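CmeC (Campylobacter jejuni, PDB 4MT4) probably forms the outer-membrane exit channel through which a tripartite efflux system expels substrates from the cell. Local coordinates at residues R395-A400 with Q412-A417; A388-Y393 with N423-F428. All blocks are in the same frame, centred on the assembly; numbering follows the deposited sequence.

Contact 1 of 2, residues R395-A400 with Q412-A417; sequences RIYEIA and QDYLEA
Ala400 and Ala417 face each other across two antiparallel helix segments, their CB atoms 3.9 Å apart. Both methyls point at the opposite helix, and the short axes pass 9.3 Å from one another at 153° between their N-to-C directions. Ile396 extends this apolar patch more loosely, bringing CG2 to 4.5 Å from Ala417 CB.

The aromatic part of the contact belongs to Tyr397 and Tyr414. Each side chain leaves its helix with CG anti to the backbone N (chi1 164° in Tyr397), a torsion that sends both rings out along the same flank of the pair, where their hydroxyl ends converge. The planes are tilted by only 23°, yet the centroids stand 5.9 Å apart, so the rings are slid past each other and barely overlap. The nearest ring carbons are Tyr397 CE1 and Tyr414 CE1, 3.7 Å apart, and Tyr397 CE1 is also close to Tyr414 OH. The two phenol oxygens, Tyr397 OH and Tyr414 OH, come within 3.4 Å.

A main-chain oxygen, Ala400 O, lies 3.7 Å from Tyr414 CD1 and approaches that ring obliquely. The measured contacts between the segments are mainly apolar and aromatic.

In the fold, the segments sit near the end of helix 339-405 and the start of helix 411-445, an antiparallel helical hairpin of the long periplasmic tunnel characteristic of outer membrane factors. Tyr404 stacks on Tyr414 and the ring of Trp421 meets Tyr397, continuing the aromatic packing along the hairpin. Helix 129-195 touches Tyr414 through Ile186, while Ile396 packs on Ala205 of the second subunit, whose Glu201 forms a salt bridge with Arg395.

Contact 2 of 2, residues A388-Y393 with N423-F428; sequences ASEQSY and NAAVAF
Glu390 lies over the Ala424-Ala425 backbone, and its side chain can be traced outward from the helix. Its CB points toward the facing segment and meets Ala424 O at 3.8 Å, with Phe428 CB farther off at 4.4 Å. The first torsion sets CG anti to the backbone N, which lays CG alongside the opposite main chain, 3.8 Å from Ala425 CA. A bend at chi2 (-96°) then turns the carboxylate. Its OE1 approaches the Phe428 ring obliquely and also accepts a hydrogen bond from Gln391 NE2 at 2.9 Å. That donor arrives on the syn side, 34° out of the carboxylate plane, while OE1 lies close to the amide plane of Gln391. The other oxygen, OE2, has a weak hydrogen bond from Trp421 NE1.

Such close backbone packing fits the antiparallel coiled-coil-like helix pairs of the outer membrane factor tunnel: here the short axes approach to 8.4 Å at 161°, with small Ala424 opposite Glu390.

Ala424 CB packs against the Glu390 backbone, 3.7 Å from Glu390 CA. Tyr393 borders the same methyl, placing CD2 3.8 Å from Ala424 CB, and Ser389 OG lies in plane at the edge of the Tyr393 ring. On the side facing the second subunit, Tyr393 packs on Ala209 of that chain and Ser389 on its Glu212.

Contacts 1 and 2 join the same two helices, 339-405 and 411-445, with centres about 13 Å apart; contact 1 is nested in sequence inside the loop closed by contact 2. Contact 1, nearer the turn, is the more buried and covers the larger area, 263 Å² against 198 Å². Contact 2 is only partly buried, although its segment axes lie closer together. Chemistry follows place: paired tyrosines and alanines face each other near the turn, whereas a glutamate laid along an alanine backbone dominates farther back. Trp421 touches residues of both contacts, and both touch the second subunit, contact 2 through helix 339-405 and contact 1 through both helices.

Contact 1 of 2, residues R395-A400 with Q412-A417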
loop_
_atom_site.group_PDB
_atom_site.type_symbol
_atom_site.label_atom_id
_atom_site.label_comp_id
_atom_site.label_asym_id
_atom_site.label_seq_id
_atom_site.Cartn_x
_atom_site.Cartn_y
_atom_site.Cartn_z
ATOM N N ARG B 395 -26.005 -41.068 0.864
ATOM C CA ARG B 395 -26.546 -42.422 0.915
ATOM C C ARG B 395 -26.335 -43.024 2.298
ATOM O O ARG B 395 -27.192 -43.739 2.810
ATOM C CB ARG B 395 -25.899 -43.307 -0.151
ATOM C CG ARG B 395 -26.425 -44.738 -0.180
ATOM C CD ARG B 395 -27.928 -44.767 -0.409
ATOM N NE ARG B 395 -28.463 -46.126 -0.408
ATOM C CZ ARG B 395 -29.557 -46.499 0.252
ATOM N NH1 ARG B 395 -30.236 -45.614 0.971
ATOM N NH2 ARG B 395 -29.972 -47.757 0.194
ATOM N N ILE B 396 -25.182 -42.730 2.892
ATOM C CA ILE B 396 -24.883 -43.150 4.256
ATOM C C ILE B 396 -25.909 -42.576 5.229
ATOM O O ILE B 396 -26.396 -43.274 6.118
ATOM C CB ILE B 396 -23.466 -42.714 4.684
ATOM C CG1 ILE B 396 -22.407 -43.483 3.892
ATOM C CG2 ILE B 396 -23.268 -42.931 6.177
ATOM C CD1 ILE B 396 -20.991 -43.015 4.147
ATOM N N TYR B 397 -26.239 -41.301 5.042
ATOM C CA TYR B 397 -27.234 -40.636 5.876
ATOM C C TYR B 397 -28.620 -41.245 5.698
ATOM O O TYR B 397 -29.352 -41.432 6.669
ATOM C CB TYR B 397 -27.292 -39.140 5.565
ATOM C CG TYR B 397 -28.540 -38.476 6.103
ATOM C CD1 TYR B 397 -28.678 -38.214 7.461
ATOM C CD2 TYR B 397 -29.586 -38.122 5.258
ATOM C CE1 TYR B 397 -29.817 -37.615 7.960
ATOM C CE2 TYR B 397 -30.730 -37.524 5.749
ATOM C CZ TYR B 397 -30.841 -37.271 7.101
ATOM O OH TYR B 397 -31.978 -36.674 7.596
ATOM N N GLU B 398 -28.979 -41.541 4.452
ATOM C CA GLU B 398 -30.291 -42.101 4.147
ATOM C C GLU B 398 -30.494 -43.446 4.833
ATOM O O GLU B 398 -31.581 -43.739 5.330
ATOM C CB GLU B 398 -30.475 -42.248 2.635
ATOM C CG GLU B 398 -30.632 -40.925 1.901
ATOM C CD GLU B 398 -30.741 -41.104 0.400
ATOM O OE1 GLU B 398 -30.322 -42.167 -0.102
ATOM O OE2 GLU B 398 -31.250 -40.185 -0.277
ATOM N N ILE B 399 -29.442 -44.257 4.866
ATOM C CA ILE B 399 -29.498 -45.544 5.547
ATOM C C ILE B 399 -29.506 -45.346 7.061
ATOM O O ILE B 399 -30.222 -46.037 7.785
ATOM C CB ILE B 399 -28.313 -46.447 5.156
ATOM C CG1 ILE B 399 -28.279 -46.661 3.643
ATOM C CG2 ILE B 399 -28.396 -47.787 5.870
ATOM C CD1 ILE B 399 -27.097 -47.479 3.170
ATOM N N ALA B 400 -28.714 -44.387 7.530
ATOM C CA ALA B 400 -28.594 -44.116 8.960
ATOM C C ALA B 400 -29.901 -43.589 9.545
ATOM O O ALA B 400 -30.189 -43.798 10.724
ATOM C CB ALA B 400 -27.466 -43.130 9.219
ATOM N N GLN B 412 -26.477 -40.395 18.617
ATOM C CA GLN B 412 -25.144 -39.846 18.399
ATOM C C GLN B 412 -24.581 -40.227 17.032
ATOM O O GLN B 412 -24.067 -39.376 16.305
ATOM C CB GLN B 412 -24.199 -40.318 19.503
ATOM C CG GLN B 412 -22.754 -39.908 19.307
ATOM C CD GLN B 412 -21.854 -40.421 20.413
ATOM O OE1 GLN B 412 -22.329 -40.889 21.446
ATOM N NE2 GLN B 412 -20.546 -40.339 20.198
ATOM N N ASP B 413 -24.680 -41.509 16.691
ATOM C CA ASP B 413 -24.225 -41.992 15.392
ATOM C C ASP B 413 -25.056 -41.399 14.258
ATOM O O ASP B 413 -24.548 -41.157 13.165
ATOM C CB ASP B 413 -24.280 -43.521 15.335
ATOM C CG ASP B 413 -23.086 -44.174 16.004
ATOM O OD1 ASP B 413 -22.385 -43.489 16.779
ATOM O OD2 ASP B 413 -22.850 -45.376 15.757
ATOM N N TYR B 414 -26.336 -41.158 14.527
ATOM C CA TYR B 414 -27.233 -40.600 13.522
ATOM C C TYR B 414 -26.926 -39.127 13.256
ATOM O O TYR B 414 -26.885 -38.692 12.105
ATOM C CB TYR B 414 -28.690 -40.767 13.955
ATOM C CG TYR B 414 -29.672 -39.997 13.100
ATOM C CD1 TYR B 414 -29.829 -40.292 11.752
ATOM C CD2 TYR B 414 -30.446 -38.981 13.643
ATOM C CE1 TYR B 414 -30.724 -39.590 10.968
ATOM C CE2 TYR B 414 -31.345 -38.276 12.868
ATOM C CZ TYR B 414 -31.479 -38.584 11.531
ATOM O OH TYR B 414 -32.373 -37.885 10.750
ATOM N N LEU B 415 -26.703 -38.366 14.324
ATOM C CA LEU B 415 -26.363 -36.951 14.208
ATOM C C LEU B 415 -25.029 -36.761 13.495
ATOM O O LEU B 415 -24.847 -35.807 12.741
ATOM C CB LEU B 415 -26.315 -36.294 15.589
ATOM C CG LEU B 415 -27.633 -36.210 16.361
ATOM C CD1 LEU B 415 -27.417 -35.534 17.706
ATOM C CD2 LEU B 415 -28.691 -35.478 15.550
ATOM N N GLU B 416 -24.103 -37.680 13.746
ATOM C CA GLU B 416 -22.784 -37.639 13.126
ATOM C C GLU B 416 -22.869 -37.854 11.619
ATOM O O GLU B 416 -22.251 -37.124 10.845
ATOM C CB GLU B 416 -21.866 -38.688 13.753
ATOM C CG GLU B 416 -20.548 -38.883 13.018
ATOM C CD GLU B 416 -19.680 -39.956 13.645
ATOM O OE1 GLU B 416 -19.743 -40.134 14.880
ATOM O OE2 GLU B 416 -18.933 -40.625 12.901
ATOM N N ALA B 417 -23.638 -38.859 11.209
ATOM C CA ALA B 417 -23.794 -39.178 9.794
ATOM C C ALA B 417 -24.440 -38.017 9.045
ATOM O O ALA B 417 -24.102 -37.738 7.894
ATOM C CB ALA B 417 -24.619 -40.446 9.625
#

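Contact 2 of 2, residues A388-Y393 with N423-F428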
loop_
_atom_site.group_PDB
_atom_site.type_symbol
_atom_site.label_atom_id
_atom_site.label_comp_id
_atom_site.label_asym_id
_atom_site.label_seq_id
_atom_site.Cartn_x
_atom_site.Cartn_y
_atom_site.Cartn_z
ATOM N N ALA B 388 -18.835 -36.902 -5.772
ATOM C CA ALA B 388 -18.964 -38.307 -5.403
ATOM C C ALA B 388 -18.954 -38.473 -3.886
ATOM O O ALA B 388 -19.671 -39.310 -3.341
ATOM C CB ALA B 388 -17.853 -39.127 -6.037
ATOM N N SER B 389 -18.139 -37.665 -3.214
ATOM C CA SER B 389 -18.059 -37.690 -1.757
ATOM C C SER B 389 -19.397 -37.308 -1.131
ATOM O O SER B 389 -19.864 -37.958 -0.198
ATOM C CB SER B 389 -16.961 -36.747 -1.259
ATOM O OG SER B 389 -16.975 -36.649 0.156
ATOM N N GLU B 390 -20.011 -36.254 -1.660
ATOM C CA GLU B 390 -21.295 -35.776 -1.163
ATOM C C GLU B 390 -22.399 -36.809 -1.391
ATOM O O GLU B 390 -23.290 -36.970 -0.553
ATOM C CB GLU B 390 -21.659 -34.447 -1.834
ATOM C CG GLU B 390 -23.010 -33.881 -1.420
ATOM C CD GLU B 390 -24.115 -34.237 -2.393
ATOM O OE1 GLU B 390 -23.842 -34.307 -3.612
ATOM O OE2 GLU B 390 -25.260 -34.448 -1.941
ATOM N N GLN B 391 -22.334 -37.508 -2.520
ATOM C CA GLN B 391 -23.324 -38.531 -2.835
ATOM C C GLN B 391 -23.183 -39.746 -1.927
ATOM O O GLN B 391 -24.176 -40.344 -1.518
ATOM C CB GLN B 391 -23.212 -38.957 -4.299
ATOM C CG GLN B 391 -23.850 -37.974 -5.264
ATOM C CD GLN B 391 -25.292 -37.671 -4.908
ATOM O OE1 GLN B 391 -26.159 -38.544 -4.980
ATOM N NE2 GLN B 391 -25.555 -36.433 -4.505
ATOM N N SER B 392 -21.944 -40.108 -1.611
ATOM C CA SER B 392 -21.693 -41.245 -0.738
ATOM C C SER B 392 -22.172 -40.956 0.681
ATOM O O SER B 392 -22.865 -41.772 1.286
ATOM C CB SER B 392 -20.208 -41.605 -0.735
ATOM O OG SER B 392 -19.784 -41.998 -2.028
ATOM N N TYR B 393 -21.812 -39.785 1.200
ATOM C CA TYR B 393 -22.214 -39.381 2.546
ATOM C C TYR B 393 -23.720 -39.177 2.653
ATOM O O TYR B 393 -24.290 -39.273 3.740
ATOM C CB TYR B 393 -21.486 -38.101 2.968
ATOM C CG TYR B 393 -20.087 -38.336 3.493
ATOM C CD1 TYR B 393 -19.881 -38.936 4.730
ATOM C CD2 TYR B 393 -18.974 -37.954 2.756
ATOM C CE1 TYR B 393 -18.606 -39.154 5.215
ATOM C CE2 TYR B 393 -17.694 -38.167 3.234
ATOM C CZ TYR B 393 -17.516 -38.768 4.462
ATOM O OH TYR B 393 -16.244 -38.982 4.941
ATOM N N ASN B 423 -21.304 -31.449 5.866
ATOM C CA ASN B 423 -19.924 -31.071 5.588
ATOM C C ASN B 423 -19.550 -31.346 4.138
ATOM O O ASN B 423 -18.904 -30.527 3.485
ATOM C CB ASN B 423 -18.969 -31.811 6.528
ATOM C CG ASN B 423 -19.146 -31.404 7.979
ATOM O OD1 ASN B 423 -20.031 -30.616 8.310
ATOM N ND2 ASN B 423 -18.305 -31.945 8.854
ATOM N N ALA B 424 -19.969 -32.504 3.640
ATOM C CA ALA B 424 -19.688 -32.902 2.265
ATOM C C ALA B 424 -20.462 -32.042 1.270
ATOM O O ALA B 424 -19.976 -31.754 0.178
ATOM C CB ALA B 424 -20.016 -34.374 2.064
ATOM N N ALA B 425 -21.665 -31.636 1.655
ATOM C CA ALA B 425 -22.497 -30.797 0.801
ATOM C C ALA B 425 -21.910 -29.394 0.684
ATOM O O ALA B 425 -21.876 -28.813 -0.403
ATOM C CB ALA B 425 -23.919 -30.734 1.336
ATOM N N VAL B 426 -21.446 -28.859 1.809
ATOM C CA VAL B 426 -20.826 -27.540 1.831
ATOM C C VAL B 426 -19.501 -27.549 1.074
ATOM O O VAL B 426 -19.204 -26.630 0.308
ATOM C CB VAL B 426 -20.592 -27.053 3.278
ATOM C CG1 VAL B 426 -19.718 -25.809 3.301
ATOM C CG2 VAL B 426 -21.922 -26.786 3.967
ATOM N N ALA B 427 -18.715 -28.600 1.283
ATOM C CA ALA B 427 -17.420 -28.739 0.625
ATOM C C ALA B 427 -17.576 -28.781 -0.890
ATOM O O ALA B 427 -16.765 -28.217 -1.620
ATOM C CB ALA B 427 -16.702 -29.988 1.116
ATOM N N PHE B 428 -18.632 -29.439 -1.357
ATOM C CA PHE B 428 -18.892 -29.533 -2.789
ATOM C C PHE B 428 -19.304 -28.184 -3.364
ATOM O O PHE B 428 -18.950 -27.851 -4.495
ATOM C CB PHE B 428 -19.971 -30.578 -3.078
ATOM C CG PHE B 428 -20.291 -30.729 -4.540
ATOM C CD1 PHE B 428 -19.277 -30.853 -5.475
ATOM C CD2 PHE B 428 -21.603 -30.757 -4.975
ATOM C CE1 PHE B 428 -19.566 -30.993 -6.817
ATOM C CE2 PHE B 428 -21.901 -30.900 -6.316
ATOM C CZ PHE B 428 -20.880 -31.018 -7.240
#